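PDB 2Z5L: tylactone synthase starter module and modules 1 & 2, which probably reduces a beta-keto group of the growing polyketide with NADPH, acting as the first ketoreductase of the tylosin assembly line. Local coordinates for residues Asp120-Ser125 / Glu357-Val362; Glu175-Trp180 / Asn490-Gly495; Ser390-Thr395 / Thr476-Asp481; Trp396-Gln401 / Glu444-Arg449. One frame throughout, in Å; residues are numbered along the deposited sequence.

Contacts 3 and 4 are buried; contacts 1 and 2 are partly buried, contact 1 with a partly exposed polar side, contact 2 with an exposed isoleucine and farthest from the chain's centre. Contact 3 packs by van der Waals contact, with no hydrogen bond across it. Contact 4, centred about 10 Å away, is a buried network of amides, a carboxylate and a hydroxyl. Contact 3 uses the end of strand 386-391 and the turn after it; contact 4 uses the loop continuing from there. Contacts 1 and 2 each rely on an arginine, meeting carboxylates in contact 1 and mainly a backbone carbonyl oxygen in contact 2. Glu175 of contact 2 receives Gly400 N of contact 4. Contact 1 touches none of the others.

Contact 1. Residues Asp120-Ser125 / Glu357-Val362; sequences DAVRTS and ESFETV
Val122 and Phe359 make the packed side of this helix pair, with Val122 CG1 4.1 Å from Phe359 CZ. The helix axes stay 11.8 Å apart at closest approach and run at 137° to each other, so side chains do the bridging. The phenyl group extends from its helix with CG anti to the backbone N (chi1 -178°), and the CG methylene of Arg123 comes within 4.3 Å of its CE1. Further round, the same ring rests on Gln164 of helix 160-175 and on Ala403 and Ala406 of helix 402-419, which also cover it. The outer side is polar and partly open to solvent. Arg123 approaches Glu360 side-on in a salt bridge, with NE 3.0 Å from the single oxygen Glu360 OE2 and NH2 refined unusually close to it. That oxygen lies near the guanidinium plane, but both nitrogens reach it from one face of the carboxylate, whose plane is turned 45° from the guanidinium. Arg123 NH1 turns back to Asp120 OD1, 2.7 Å away on its own helix, and the cation is thus held between two acids. A salt-bridge network over a buried aromatic here joins helices 119-135 and 356-376, consistent with the paired structural and catalytic Rossmann-like subdomains of polyketide ketoreductases.

Contact 2. Residues Glu175-Trp180 / Asn490-Gly495; sequences ELPDIW and NAIRPG
Arg493, the first residue beyond the end of helix 482-492, reaches across to the carbonyl of Trp180 at the start of strand 180-186. Its NH1 donates to Trp180 O over 2.8 Å at an N-H...O angle of 149°, and its NH2 adds a weak bond of 3.2 Å to Trp180 O. The oxygen sits at the guanidinium edge, near its plane. The arginine chain, which heads for the loop from the start, bends at chi2 (84°), and NH2 ends 3.7 Å from Trp180 CD1, with the indole and guanidinium planes 42° apart. Trp180 O is shared, since Arg141 NH1 also donates to it and to Pro177 O. NH2 in turn has Asp231 OD1 as a salt-bridge partner, and NE is hydrogen-bonded elsewhere. Inside the loop, Leu176 O takes both Trp180 N and Ile179 N, which curls the chain tightly after helix 160-175. The apolar part is small: Pro177 CG lies 4.1 Å from Ile492 CG2 and 3.4 Å from Ile492 O. The arginine's bond to a main-chain oxygen depends on the path of the loop and probably helps to hold it. Two arginines meeting at Trp180 O would probably polarise this carbonyl, while Asp231 helps to balance the charge on Arg493.

Contact 3. Residues Ser390-Thr395 / Thr476-Asp481; sequences SSVTGT and TVVDVD
Val392 holds CG1 between its backbone N and carbonyl carbon (chi1 69°), which turns CG2 outward, anti to the N, to meet Thr476 and Val478. Thr476 sets OG1 beside the backbone N (chi1 -63°), which leaves its methyl CG2 anti to that N, and the two methyls, Val392 CG2 and Thr476 CG2, stand 3.9 Å apart. Val478 comes in at about a right angle: its CG2 lies 3.9 Å from Val392 CB and equally far from Val392 CG2, so Val392 CG2 meets both facing residues on one side. Thr395 and Thr476 lie alongside each other, pointing opposite ways, with Thr395 CG2 3.8 Å from Thr476 OG1. No hydrogen bond joins the segments, and the contact is buried van der Waals packing. The turn carrying Val392 is held from within by Gly394 N to Ser391 O, Thr395 N to Val392 O, and a hydroxyl pair, Ser391 OG and Thr393 OG1, 2.9 Å apart. In the parallel Rossmann-type sheet of this short-chain dehydrogenase/reductase, strand 426-430 runs between strands 386-391 and 474-477. Its Ala429 touches both Thr395 and Thr476, while Trp430 pairs with the backbone of Val392. Strand 28-35 borders strand 474-477 on the other flank, and helix 402-419 packs on Ser391 and Thr395.

Contact 4. Residues Trp396-Gln401 / Glu444-Arg449; sequences WGNAGQ and EESLSR
Asn398 and Gln401 meet helix 442-450 through their side-chain amides. Gln401 NE2 donates to Glu444 OE2 over 3.1 Å with an N-H...O angle of 140°, reaching that oxygen on its syn side while the amide and carboxylate planes stand 70° apart. Asn398 presents OD1 to the helix: Ser446 OG gives it a weak bond of 3.4 Å, and Leu447 CD2 packs 3.3 Å from the same oxygen. The branch carbon CG and the methyl CD2 of Leu447 lie against the Asn398 amide, crossing it at a slant. The next shell fixes these groups. Asn398 ND2 donates to Gln401 OE1 over 2.6 Å, nearly in its own amide plane, so the two amides help to fix each other's rotation. ND2 also reaches Gly443 O, and OD1 accepts from Arg450 NH2. Gln401 NE2 has a second acceptor in Asp347 O, while Glu444, bent at chi2 (56°), is held through OE1 by Gly441 N. The backbone supplies the last layer: a type II turn runs from Asn398 to Gln401, with Gly400 at its positive-phi position. That turn leads from strand 386-391 into helix 402-419, with Gln401 at the N-cap position. Trp396, just before the turn, meets Phe498 edge-to-face and also touches the ring of Trp482, and helix 442-450, which lies beyond strand 426-430 in the chain, closes over the turn.

Contact 1. Residues Asp120-Ser125 / Glu357-Val362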
loop_
_atom_site.group_PDB
_atom_site.type_symbol
_atom_site.label_atom_id
_atom_site.label_comp_id
_atom_site.label_asym_id
_atom_site.label_seq_id
_atom_site.Cartn_x
_atom_site.Cartn_y
_atom_site.Cartn_z
ATOM N N ASP A 120 -9.410 -1.871 -12.267
ATOM C CA ASP A 120 -10.247 -3.007 -12.622
ATOM C C ASP A 120 -9.383 -4.255 -12.634
ATOM O O ASP A 120 -9.833 -5.343 -12.278
ATOM C CB ASP A 120 -10.864 -2.799 -14.002
ATOM C CG ASP A 120 -12.264 -2.255 -13.932
ATOM O OD1 ASP A 120 -12.528 -1.431 -13.024
ATOM O OD2 ASP A 120 -13.097 -2.646 -14.791
ATOM N N ALA A 121 -8.138 -4.084 -13.062
ATOM C CA ALA A 121 -7.193 -5.188 -13.125
ATOM C C ALA A 121 -6.943 -5.704 -11.717
ATOM O O ALA A 121 -6.861 -6.907 -11.506
ATOM C CB ALA A 121 -5.882 -4.721 -13.764
ATOM N N VAL A 122 -6.783 -4.779 -10.772
ATOM C CA VAL A 122 -6.562 -5.133 -9.372
ATOM C C VAL A 122 -7.781 -5.872 -8.842
ATOM O O VAL A 122 -7.666 -6.881 -8.142
ATOM C CB VAL A 122 -6.327 -3.895 -8.519
ATOM C CG1 VAL A 122 -5.947 -4.309 -7.088
ATOM C CG2 VAL A 122 -5.221 -3.068 -9.136
ATOM N N ARG A 123 -8.957 -5.363 -9.189
ATOM C CA ARG A 123 -10.191 -5.987 -8.755
ATOM C C ARG A 123 -10.275 -7.406 -9.307
ATOM O O ARG A 123 -10.556 -8.345 -8.558
ATOM C CB ARG A 123 -11.399 -5.166 -9.211
ATOM C CG ARG A 123 -11.446 -3.755 -8.629
ATOM C CD ARG A 123 -12.762 -3.082 -8.982
ATOM N NE ARG A 123 -12.812 -1.692 -8.542
ATOM C CZ ARG A 123 -12.344 -0.666 -9.246
ATOM N NH1 ARG A 123 -11.792 -0.867 -10.438
ATOM N NH2 ARG A 123 -12.422 0.561 -8.756
ATOM N N THR A 124 -9.996 -7.559 -10.601
ATOM C CA THR A 124 -10.049 -8.864 -11.245
ATOM C C THR A 124 -8.950 -9.792 -10.744
ATOM O O THR A 124 -9.122 -11.005 -10.762
ATOM C CB THR A 124 -9.917 -8.763 -12.776
ATOM O OG1 THR A 124 -10.772 -7.724 -13.275
ATOM C CG2 THR A 124 -10.340 -10.084 -13.414
ATOM N N SER A 125 -7.827 -9.215 -10.312
ATOM C CA SER A 125 -6.707 -9.994 -9.802
ATOM C C SER A 125 -7.101 -10.575 -8.451
ATOM O O SER A 125 -6.832 -11.746 -8.155
ATOM C CB SER A 125 -5.450 -9.118 -9.655
ATOM O OG SER A 125 -4.928 -8.748 -10.924
ATOM N N GLU A 357 -17.714 -4.174 -3.280
ATOM C CA GLU A 357 -18.188 -2.942 -2.651
ATOM C C GLU A 357 -17.246 -2.489 -1.537
ATOM O O GLU A 357 -16.924 -1.308 -1.436
ATOM C CB GLU A 357 -19.593 -3.138 -2.057
ATOM C CG GLU A 357 -20.712 -3.369 -3.088
ATOM C CD GLU A 357 -20.619 -4.723 -3.796
ATOM O OE1 GLU A 357 -21.368 -4.930 -4.783
ATOM O OE2 GLU A 357 -19.808 -5.577 -3.363
ATOM N N SER A 358 -16.812 -3.429 -0.694
ATOM C CA SER A 358 -15.919 -3.078 0.417
ATOM C C SER A 358 -14.588 -2.494 -0.070
ATOM O O SER A 358 -14.041 -1.572 0.539
ATOM C CB SER A 358 -15.663 -4.299 1.319
ATOM O OG SER A 358 -15.032 -5.362 0.618
ATOM N N PHE A 359 -14.084 -3.032 -1.178
ATOM C CA PHE A 359 -12.823 -2.566 -1.748
ATOM C C PHE A 359 -12.956 -1.115 -2.205
ATOM O O PHE A 359 -12.009 -0.327 -2.131
ATOM C CB PHE A 359 -12.398 -3.461 -2.923
ATOM C CG PHE A 359 -11.083 -3.071 -3.547
ATOM C CD1 PHE A 359 -11.028 -2.142 -4.587
ATOM C CD2 PHE A 359 -9.899 -3.630 -3.096
ATOM C CE1 PHE A 359 -9.796 -1.775 -5.170
ATOM C CE2 PHE A 359 -8.666 -3.276 -3.667
ATOM C CZ PHE A 359 -8.619 -2.345 -4.706
ATOM N N GLU A 360 -14.143 -0.759 -2.679
ATOM C CA GLU A 360 -14.372 0.603 -3.131
ATOM C C GLU A 360 -14.565 1.526 -1.960
ATOM O O GLU A 360 -14.072 2.648 -1.940
ATOM C CB GLU A 360 -15.595 0.668 -4.046
ATOM C CG GLU A 360 -15.318 0.173 -5.443
ATOM C CD GLU A 360 -14.164 0.932 -6.086
ATOM O OE1 GLU A 360 -14.278 2.170 -6.287
ATOM O OE2 GLU A 360 -13.134 0.284 -6.373
ATOM N N THR A 361 -15.302 1.047 -0.974
ATOM C CA THR A 361 -15.567 1.851 0.204
ATOM C C THR A 361 -14.256 2.207 0.889
ATOM O O THR A 361 -14.078 3.319 1.389
ATOM C CB THR A 361 -16.482 1.080 1.156
ATOM O OG1 THR A 361 -17.765 0.907 0.536
ATOM C CG2 THR A 361 -16.641 1.822 2.462
ATOM N N VAL A 362 -13.316 1.267 0.870
ATOM C CA VAL A 362 -12.035 1.494 1.515
ATOM C C VAL A 362 -11.128 2.448 0.758
ATOM O O VAL A 362 -10.451 3.291 1.364
ATOM C CB VAL A 362 -11.313 0.158 1.760
ATOM C CG1 VAL A 362 -9.885 0.400 2.289
ATOM C CG2 VAL A 362 -12.108 -0.642 2.766
#

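Contact 2. Residues Glu175-Trp180 / Asn490-Gly495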
loop_
_atom_site.group_PDB
_atom_site.type_symbol
_atom_site.label_atom_id
_atom_site.label_comp_id
_atom_site.label_asym_id
_atom_site.label_seq_id
_atom_site.Cartn_x
_atom_site.Cartn_y
_atom_site.Cartn_z
ATOM N N GLU A 175 -2.507 -14.480 4.520
ATOM C CA GLU A 175 -3.841 -15.059 4.642
ATOM C C GLU A 175 -3.979 -16.449 4.038
ATOM O O GLU A 175 -4.710 -17.301 4.562
ATOM C CB GLU A 175 -4.863 -14.142 3.985
ATOM C CG GLU A 175 -5.470 -13.148 4.923
ATOM C CD GLU A 175 -6.639 -12.446 4.288
ATOM O OE1 GLU A 175 -7.515 -13.149 3.743
ATOM O OE2 GLU A 175 -6.677 -11.200 4.328
ATOM N N LEU A 176 -3.272 -16.653 2.930
ATOM C CA LEU A 176 -3.287 -17.907 2.194
ATOM C C LEU A 176 -1.859 -18.345 1.863
ATOM O O LEU A 176 -1.480 -18.407 0.701
ATOM C CB LEU A 176 -4.076 -17.721 0.895
ATOM C CG LEU A 176 -5.419 -17.007 1.058
ATOM C CD1 LEU A 176 -6.115 -16.870 -0.302
ATOM C CD2 LEU A 176 -6.288 -17.801 2.034
ATOM N N PRO A 177 -1.058 -18.671 2.882
ATOM C CA PRO A 177 0.340 -19.101 2.707
ATOM C C PRO A 177 0.556 -20.286 1.767
ATOM O O PRO A 177 1.546 -20.332 1.047
ATOM C CB PRO A 177 0.782 -19.454 4.129
ATOM C CG PRO A 177 -0.109 -18.669 4.990
ATOM C CD PRO A 177 -1.449 -18.737 4.298
ATOM N N ASP A 178 -0.363 -21.246 1.797
ATOM C CA ASP A 178 -0.245 -22.443 0.979
ATOM C C ASP A 178 -0.699 -22.254 -0.458
ATOM O O ASP A 178 -0.463 -23.119 -1.300
ATOM C CB ASP A 178 -1.048 -23.584 1.598
ATOM C CG ASP A 178 -0.712 -23.808 3.054
ATOM O OD1 ASP A 178 0.487 -23.749 3.403
ATOM O OD2 ASP A 178 -1.650 -24.050 3.844
ATOM N N ILE A 179 -1.350 -21.130 -0.735
ATOM C CA ILE A 179 -1.852 -20.838 -2.073
ATOM C C ILE A 179 -1.067 -19.733 -2.766
ATOM O O ILE A 179 -0.717 -19.850 -3.943
ATOM C CB ILE A 179 -3.356 -20.437 -2.012
ATOM C CG1 ILE A 179 -4.204 -21.641 -1.603
ATOM C CG2 ILE A 179 -3.821 -19.912 -3.346
ATOM C CD1 ILE A 179 -5.664 -21.323 -1.405
ATOM N N TRP A 180 -0.777 -18.658 -2.037
ATOM C CA TRP A 180 -0.050 -17.543 -2.627
ATOM C C TRP A 180 1.403 -17.855 -2.959
ATOM O O TRP A 180 2.166 -18.322 -2.112
ATOM C CB TRP A 180 -0.099 -16.316 -1.714
ATOM C CG TRP A 180 0.476 -15.113 -2.376
ATOM C CD1 TRP A 180 1.671 -14.508 -2.105
ATOM C CD2 TRP A 180 -0.099 -14.397 -3.470
ATOM N NE1 TRP A 180 1.875 -13.457 -2.965
ATOM C CE2 TRP A 180 0.803 -13.367 -3.815
ATOM C CE3 TRP A 180 -1.294 -14.526 -4.196
ATOM C CZ2 TRP A 180 0.552 -12.471 -4.855
ATOM C CZ3 TRP A 180 -1.540 -13.631 -5.232
ATOM C CH2 TRP A 180 -0.620 -12.619 -5.547
ATOM N N ASN A 490 7.021 -15.176 10.733
ATOM C CA ASN A 490 7.654 -16.260 10.002
ATOM C C ASN A 490 6.898 -17.576 10.173
ATOM O O ASN A 490 6.945 -18.442 9.300
ATOM C CB ASN A 490 9.107 -16.416 10.447
ATOM C CG ASN A 490 9.893 -17.340 9.538
ATOM O OD1 ASN A 490 10.700 -16.886 8.721
ATOM N ND2 ASN A 490 9.674 -18.649 9.687
ATOM N N ALA A 491 6.191 -17.712 11.291
ATOM C CA ALA A 491 5.410 -18.915 11.563
ATOM C C ALA A 491 4.236 -19.018 10.587
ATOM O O ALA A 491 3.820 -20.117 10.204
ATOM C CB ALA A 491 4.894 -18.889 12.994
ATOM N N ILE A 492 3.697 -17.865 10.199
ATOM C CA ILE A 492 2.578 -17.806 9.261
ATOM C C ILE A 492 3.116 -17.978 7.849
ATOM O O ILE A 492 2.626 -18.799 7.085
ATOM C CB ILE A 492 1.851 -16.433 9.321
ATOM C CG1 ILE A 492 1.340 -16.167 10.738
ATOM C CG2 ILE A 492 0.684 -16.405 8.335
ATOM C CD1 ILE A 492 0.830 -14.744 10.947
ATOM N N ARG A 493 4.141 -17.201 7.521
ATOM C CA ARG A 493 4.739 -17.230 6.191
ATOM C C ARG A 493 6.239 -16.908 6.266
ATOM O O ARG A 493 6.629 -15.829 6.717
ATOM C CB ARG A 493 4.005 -16.203 5.312
ATOM C CG ARG A 493 4.604 -15.930 3.932
ATOM C CD ARG A 493 4.156 -16.939 2.885
ATOM N NE ARG A 493 4.488 -16.475 1.539
ATOM C CZ ARG A 493 4.043 -17.038 0.421
ATOM N NH1 ARG A 493 3.244 -18.093 0.478
ATOM N NH2 ARG A 493 4.391 -16.531 -0.751
ATOM N N PRO A 494 7.099 -17.854 5.849
ATOM C CA PRO A 494 8.548 -17.638 5.875
ATOM C C PRO A 494 8.956 -16.727 4.721
ATOM O O PRO A 494 8.325 -16.751 3.658
ATOM C CB PRO A 494 9.108 -19.052 5.728
ATOM C CG PRO A 494 8.103 -19.695 4.843
ATOM C CD PRO A 494 6.792 -19.237 5.454
ATOM N N GLY A 495 9.999 -15.923 4.922
ATOM C CA GLY A 495 10.428 -15.018 3.869
ATOM C C GLY A 495 11.694 -14.242 4.163
ATOM O O GLY A 495 12.221 -14.274 5.277
#

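Contact 3. Residues Ser390-Thr395 / Thr476-Asp481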
loop_
_atom_site.group_PDB
_atom_site.type_symbol
_atom_site.label_atom_id
_atom_site.label_comp_id
_atom_site.label_asym_id
_atom_site.label_seq_id
_atom_site.Cartn_x
_atom_site.Cartn_y
_atom_site.Cartn_z
ATOM N N SER A 390 -0.270 6.978 5.359
ATOM C CA SER A 390 -0.385 5.621 4.889
ATOM C C SER A 390 -0.435 4.703 6.112
ATOM O O SER A 390 -0.588 5.160 7.242
ATOM C CB SER A 390 0.815 5.285 3.991
ATOM O OG SER A 390 0.646 4.038 3.362
ATOM N N SER A 391 -0.303 3.409 5.862
ATOM C CA SER A 391 -0.329 2.382 6.894
ATOM C C SER A 391 0.739 1.341 6.553
ATOM O O SER A 391 1.019 1.088 5.376
ATOM C CB SER A 391 -1.705 1.708 6.927
ATOM O OG SER A 391 -1.714 0.629 7.849
ATOM N N VAL A 392 1.318 0.735 7.584
ATOM C CA VAL A 392 2.344 -0.290 7.404
ATOM C C VAL A 392 1.714 -1.515 6.731
ATOM O O VAL A 392 2.412 -2.374 6.181
ATOM C CB VAL A 392 2.954 -0.714 8.762
ATOM C CG1 VAL A 392 1.922 -1.460 9.576
ATOM C CG2 VAL A 392 4.198 -1.564 8.538
ATOM N N THR A 393 0.385 -1.579 6.763
ATOM C CA THR A 393 -0.330 -2.683 6.148
ATOM C C THR A 393 -0.061 -2.727 4.648
ATOM O O THR A 393 -0.056 -3.800 4.041
ATOM C CB THR A 393 -1.844 -2.564 6.374
ATOM O OG1 THR A 393 -2.310 -1.333 5.810
ATOM C CG2 THR A 393 -2.162 -2.596 7.878
ATOM N N GLY A 394 0.161 -1.554 4.059
ATOM C CA GLY A 394 0.424 -1.468 2.637
ATOM C C GLY A 394 1.898 -1.521 2.284
ATOM O O GLY A 394 2.245 -1.375 1.109
ATOM N N THR A 395 2.769 -1.707 3.276
ATOM C CA THR A 395 4.212 -1.780 3.008
ATOM C C THR A 395 4.805 -3.110 3.471
ATOM O O THR A 395 5.706 -3.636 2.830
ATOM C CB THR A 395 5.003 -0.640 3.703
ATOM O OG1 THR A 395 4.396 0.623 3.404
ATOM C CG2 THR A 395 6.447 -0.625 3.204
ATOM N N THR A 476 8.533 4.278 6.785
ATOM C CA THR A 476 7.658 3.519 7.657
ATOM C C THR A 476 8.032 3.896 9.076
ATOM O O THR A 476 9.172 3.698 9.508
ATOM C CB THR A 476 7.855 1.981 7.506
ATOM O OG1 THR A 476 7.505 1.569 6.181
ATOM C CG2 THR A 476 6.976 1.232 8.497
ATOM N N VAL A 477 7.082 4.466 9.800
ATOM C CA VAL A 477 7.325 4.840 11.182
ATOM C C VAL A 477 6.499 3.893 12.024
ATOM O O VAL A 477 5.288 4.070 12.150
ATOM C CB VAL A 477 6.878 6.289 11.464
ATOM C CG1 VAL A 477 7.102 6.619 12.929
ATOM C CG2 VAL A 477 7.648 7.260 10.579
ATOM N N VAL A 478 7.140 2.876 12.586
ATOM C CA VAL A 478 6.417 1.914 13.411
ATOM C C VAL A 478 7.216 1.462 14.620
ATOM O O VAL A 478 8.438 1.353 14.568
ATOM C CB VAL A 478 6.058 0.630 12.623
ATOM C CG1 VAL A 478 5.120 -0.230 13.454
ATOM C CG2 VAL A 478 5.439 0.972 11.286
ATOM N N ASP A 479 6.511 1.178 15.705
ATOM C CA ASP A 479 7.149 0.696 16.918
ATOM C C ASP A 479 6.844 -0.797 17.008
ATOM O O ASP A 479 5.689 -1.197 17.215
ATOM C CB ASP A 479 6.604 1.434 18.142
ATOM C CG ASP A 479 7.226 0.945 19.438
ATOM O OD1 ASP A 479 8.439 0.649 19.439
ATOM O OD2 ASP A 479 6.511 0.863 20.455
ATOM N N VAL A 480 7.890 -1.616 16.856
ATOM C CA VAL A 480 7.755 -3.078 16.866
ATOM C C VAL A 480 8.711 -3.875 17.748
ATOM O O VAL A 480 9.911 -3.620 17.767
ATOM C CB VAL A 480 7.958 -3.675 15.466
ATOM C CG1 VAL A 480 7.264 -5.021 15.380
ATOM C CG2 VAL A 480 7.490 -2.716 14.413
ATOM N N ASP A 481 8.163 -4.870 18.438
ATOM C CA ASP A 481 8.946 -5.765 19.286
ATOM C C ASP A 481 9.454 -6.907 18.392
ATOM O O ASP A 481 8.893 -8.004 18.385
ATOM C CB ASP A 481 8.071 -6.337 20.406
ATOM C CG ASP A 481 8.818 -7.319 21.293
ATOM O OD1 ASP A 481 8.170 -7.927 22.186
ATOM O OD2 ASP A 481 10.047 -7.481 21.103
#

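Contact 4. Residues Trp396-Gln401 / Glu444-Arg449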
loop_
_atom_site.group_PDB
_atom_site.type_symbol
_atom_site.label_atom_id
_atom_site.label_comp_id
_atom_site.label_asym_id
_atom_site.label_seq_id
_atom_site.Cartn_x
_atom_site.Cartn_y
_atom_site.Cartn_z
ATOM N N TRP A 396 4.320 -3.637 4.593
ATOM C CA TRP A 396 4.808 -4.920 5.083
ATOM C C TRP A 396 3.779 -5.999 4.832
ATOM O O TRP A 396 4.114 -7.120 4.464
ATOM C CB TRP A 396 5.104 -4.879 6.583
ATOM C CG TRP A 396 6.254 -4.009 6.957
ATOM C CD1 TRP A 396 7.093 -3.341 6.109
ATOM C CD2 TRP A 396 6.686 -3.689 8.282
ATOM N NE1 TRP A 396 8.017 -2.619 6.823
ATOM C CE2 TRP A 396 7.790 -2.816 8.161
ATOM C CE3 TRP A 396 6.245 -4.054 9.558
ATOM C CZ2 TRP A 396 8.463 -2.302 9.270
ATOM C CZ3 TRP A 396 6.913 -3.544 10.662
ATOM C CH2 TRP A 396 8.010 -2.673 10.510
ATOM N N GLY A 397 2.514 -5.665 5.038
ATOM C CA GLY A 397 1.464 -6.647 4.833
ATOM C C GLY A 397 0.833 -7.007 6.162
ATOM O O GLY A 397 1.476 -6.903 7.206
ATOM N N ASN A 398 -0.427 -7.425 6.118
ATOM C CA ASN A 398 -1.171 -7.796 7.319
ATOM C C ASN A 398 -2.515 -8.421 6.949
ATOM O O ASN A 398 -3.327 -7.819 6.241
ATOM C CB ASN A 398 -1.404 -6.564 8.190
ATOM C CG ASN A 398 -2.118 -6.890 9.480
ATOM O OD1 ASN A 398 -1.666 -7.735 10.251
ATOM N ND2 ASN A 398 -3.238 -6.213 9.727
ATOM N N ALA A 399 -2.752 -9.626 7.451
ATOM C CA ALA A 399 -3.979 -10.362 7.166
ATOM C C ALA A 399 -5.285 -9.627 7.482
ATOM O O ALA A 399 -5.353 -8.824 8.413
ATOM C CB ALA A 399 -3.958 -11.708 7.909
ATOM N N GLY A 400 -6.326 -9.933 6.710
ATOM C CA GLY A 400 -7.621 -9.320 6.922
ATOM C C GLY A 400 -7.746 -7.898 6.417
ATOM O O GLY A 400 -8.829 -7.334 6.497
ATOM N N GLN A 401 -6.666 -7.307 5.907
ATOM C CA GLN A 401 -6.742 -5.932 5.414
ATOM C C GLN A 401 -6.192 -5.772 3.982
ATOM O O GLN A 401 -5.374 -4.873 3.697
ATOM C CB GLN A 401 -6.007 -5.002 6.381
ATOM C CG GLN A 401 -6.588 -5.005 7.770
ATOM C CD GLN A 401 -5.860 -4.051 8.668
ATOM O OE1 GLN A 401 -4.662 -4.218 8.944
ATOM N NE2 GLN A 401 -6.571 -3.024 9.129
ATOM N N GLU A 444 -5.924 -4.382 13.446
ATOM C CA GLU A 444 -5.027 -3.820 14.444
ATOM C C GLU A 444 -4.732 -4.915 15.473
ATOM O O GLU A 444 -3.607 -5.037 15.960
ATOM C CB GLU A 444 -5.677 -2.608 15.122
ATOM C CG GLU A 444 -5.931 -1.403 14.186
ATOM C CD GLU A 444 -6.774 -1.768 12.978
ATOM O OE1 GLU A 444 -7.891 -2.325 13.147
ATOM O OE2 GLU A 444 -6.325 -1.495 11.849
ATOM N N GLU A 445 -5.756 -5.708 15.780
ATOM C CA GLU A 445 -5.644 -6.808 16.732
ATOM C C GLU A 445 -4.580 -7.816 16.286
ATOM O O GLU A 445 -3.866 -8.379 17.112
ATOM C CB GLU A 445 -6.997 -7.515 16.886
ATOM C CG GLU A 445 -8.019 -6.721 17.680
ATOM C CD GLU A 445 -9.406 -7.335 17.646
ATOM O OE1 GLU A 445 -9.523 -8.572 17.480
ATOM O OE2 GLU A 445 -10.391 -6.586 17.798
ATOM N N SER A 446 -4.477 -8.038 14.980
ATOM C CA SER A 446 -3.494 -8.971 14.462
ATOM C C SER A 446 -2.090 -8.411 14.565
ATOM O O SER A 446 -1.164 -9.120 14.967
ATOM C CB SER A 446 -3.782 -9.323 13.011
ATOM O OG SER A 446 -2.724 -10.101 12.476
ATOM N N LEU A 447 -1.927 -7.145 14.196
ATOM C CA LEU A 447 -0.626 -6.481 14.256
ATOM C C LEU A 447 -0.133 -6.414 15.693
ATOM O O LEU A 447 1.062 -6.496 15.954
ATOM C CB LEU A 447 -0.730 -5.054 13.713
ATOM C CG LEU A 447 -0.918 -4.855 12.215
ATOM C CD1 LEU A 447 -1.148 -3.372 11.918
ATOM C CD2 LEU A 447 0.301 -5.373 11.484
ATOM N N SER A 448 -1.069 -6.260 16.618
ATOM C CA SER A 448 -0.738 -6.168 18.025
ATOM C C SER A 448 -0.043 -7.430 18.512
ATOM O O SER A 448 1.072 -7.367 19.026
ATOM C CB SER A 448 -2.007 -5.923 18.837
ATOM O OG SER A 448 -1.685 -5.528 20.158
ATOM N N ARG A 449 -0.694 -8.574 18.332
ATOM C CA ARG A 449 -0.127 -9.845 18.773
ATOM C C ARG A 449 1.191 -10.153 18.076
ATOM O O ARG A 449 2.113 -10.692 18.688
ATOM C CB ARG A 449 -1.125 -10.988 18.549
ATOM C CG ARG A 449 -2.344 -10.924 19.463
ATOM C CD ARG A 449 -1.943 -11.040 20.941
ATOM N NE ARG A 449 -2.984 -10.569 21.853
ATOM C CZ ARG A 449 -4.197 -11.105 21.958
ATOM N NH1 ARG A 449 -4.537 -12.146 21.204
ATOM N NH2 ARG A 449 -5.072 -10.597 22.822
#